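Local coordinates for LamCAT (Aquimarina, PDB 6JH5), which probably hydrolyses the beta-1,3-glucosidic bonds of laminarin, as a marine bacterial laminarinase of glycoside hydrolase family 16, at residues Y145-I149 with Y178-S182. Numbering follows the deposited sequence.
Sequences YSGSI and YHEAS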
# COMPACT_ATOMS: atom_id res chain seq x y z
N TYR A 145 5.07 -8.09 -11.73
CA TYR A 145 5.10 -9.51 -11.36
C TYR A 145 4.26 -9.64 -10.09
O TYR A 145 4.64 -9.10 -9.11
CB TYR A 145 6.55 -9.97 -11.21
CG TYR A 145 6.72 -11.45 -11.03
CD1 TYR A 145 6.26 -12.34 -11.96
CD2 TYR A 145 7.39 -11.94 -9.93
CE1 TYR A 145 6.46 -13.69 -11.80
CE2 TYR A 145 7.60 -13.29 -9.75
CZ TYR A 145 7.13 -14.18 -10.69
OH TYR A 145 7.33 -15.51 -10.53
N SER A 146 3.21 -10.44 -10.18
CA SER A 146 2.20 -10.44 -9.11
C SER A 146 1.83 -11.84 -8.67
O SER A 146 1.89 -12.73 -9.46
CB SER A 146 0.97 -9.77 -9.61
OG SER A 146 0.14 -9.46 -8.55
N GLY A 147 1.37 -11.93 -7.44
CA GLY A 147 0.90 -13.17 -6.81
C GLY A 147 -0.28 -12.91 -5.90
O GLY A 147 -0.52 -11.81 -5.55
N SER A 148 -0.99 -13.97 -5.56
CA SER A 148 -2.18 -13.80 -4.71
C SER A 148 -2.33 -14.97 -3.74
O SER A 148 -1.72 -15.97 -3.93
CB SER A 148 -3.40 -13.65 -5.55
OG SER A 148 -3.65 -14.84 -6.25
N ILE A 149 -3.13 -14.74 -2.72
CA ILE A 149 -3.41 -15.78 -1.70
C ILE A 149 -4.87 -15.65 -1.27
O ILE A 149 -5.32 -14.58 -1.10
CB ILE A 149 -2.45 -15.66 -0.52
CG1 ILE A 149 -2.64 -16.81 0.47
CG2 ILE A 149 -2.59 -14.31 0.17
CD1 ILE A 149 -1.66 -16.82 1.59
N TYR A 178 3.29 -16.64 -0.29
CA TYR A 178 2.46 -16.83 -1.51
C TYR A 178 3.07 -16.19 -2.76
O TYR A 178 2.60 -16.46 -3.81
CB TYR A 178 1.04 -16.31 -1.26
CG TYR A 178 0.98 -14.81 -1.16
CD1 TYR A 178 1.20 -14.20 0.05
CD2 TYR A 178 0.74 -14.03 -2.26
CE1 TYR A 178 1.16 -12.83 0.17
CE2 TYR A 178 0.68 -12.66 -2.15
CZ TYR A 178 0.91 -12.06 -0.94
OH TYR A 178 0.88 -10.71 -0.83
N HIS A 179 4.09 -15.35 -2.61
CA HIS A 179 4.70 -14.71 -3.80
C HIS A 179 6.17 -14.46 -3.52
O HIS A 179 6.52 -14.28 -2.39
CB HIS A 179 3.94 -13.43 -4.19
CG HIS A 179 4.34 -12.79 -5.47
ND1 HIS A 179 4.53 -13.50 -6.63
CD2 HIS A 179 4.56 -11.51 -5.79
CE1 HIS A 179 4.85 -12.67 -7.59
NE2 HIS A 179 4.88 -11.46 -7.11
N GLU A 180 6.98 -14.51 -4.55
CA GLU A 180 8.44 -14.31 -4.40
C GLU A 180 8.98 -13.78 -5.71
O GLU A 180 8.52 -14.21 -6.73
CB GLU A 180 9.11 -15.63 -4.01
CG GLU A 180 10.61 -15.53 -3.84
CD GLU A 180 11.24 -16.80 -3.28
OE1 GLU A 180 10.58 -17.47 -2.54
OE2 GLU A 180 12.38 -17.06 -3.60
N ALA A 181 9.90 -12.84 -5.63
CA ALA A 181 10.50 -12.31 -6.86
C ALA A 181 12.01 -12.19 -6.65
O ALA A 181 12.40 -11.59 -5.70
CB ALA A 181 9.90 -10.97 -7.19
N SER A 182 12.78 -12.74 -7.56
CA SER A 182 14.24 -12.56 -7.47
C SER A 182 14.62 -11.16 -7.97
O SER A 182 14.10 -10.72 -8.98
CB SER A 182 14.99 -13.60 -8.23
OG SER A 182 16.37 -13.36 -8.13
O HOH W 1 7.97 -16.60 -8.34
O HOH W 2 0.86 -16.43 -5.96
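The imidazole of His179 lies against the backbone of Tyr145 to Gly147, one face under the Ser146-Gly147 peptide: Gly147 N sits 3.4 Å above the ring plane, over its centre, and Ser146 C nearer the rim. Gly147 CA makes a CH-pi contact with the same ring, nearly over the face; a beta carbon at this position would collide with the imidazole. With CG anti to the backbone N (chi1 -172°), the ring reaches across to the other strand, where NE2 donates to Tyr145 O at 3.1 Å. The N-H...O angle is 152°, but the donor stands well above the carbonyl plane. CE1 then meets one face of the Tyr145 ring, the two planes at 44°. Replacing His179 with an alanine would probably leave Tyr145 O without this donor and open a gap beneath Gly147. Farther along, Ile149 CG2 sits 3.7 Å above the centre of the Tyr178 ring. No direct backbone hydrogen bond joins the two segments; water 2 instead bridges Ser148 N and Tyr178 O, and water 1 bridges Tyr145 OH and Glu180 O. The segments run nearly antiparallel, yet their backbones bond to different neighbours, strand 128-136 and strand 168-173 respectively. Two edge strands thus come close side by side, consistent with the place where the two sheets of the family 16 jelly-roll sandwich converge at their edges.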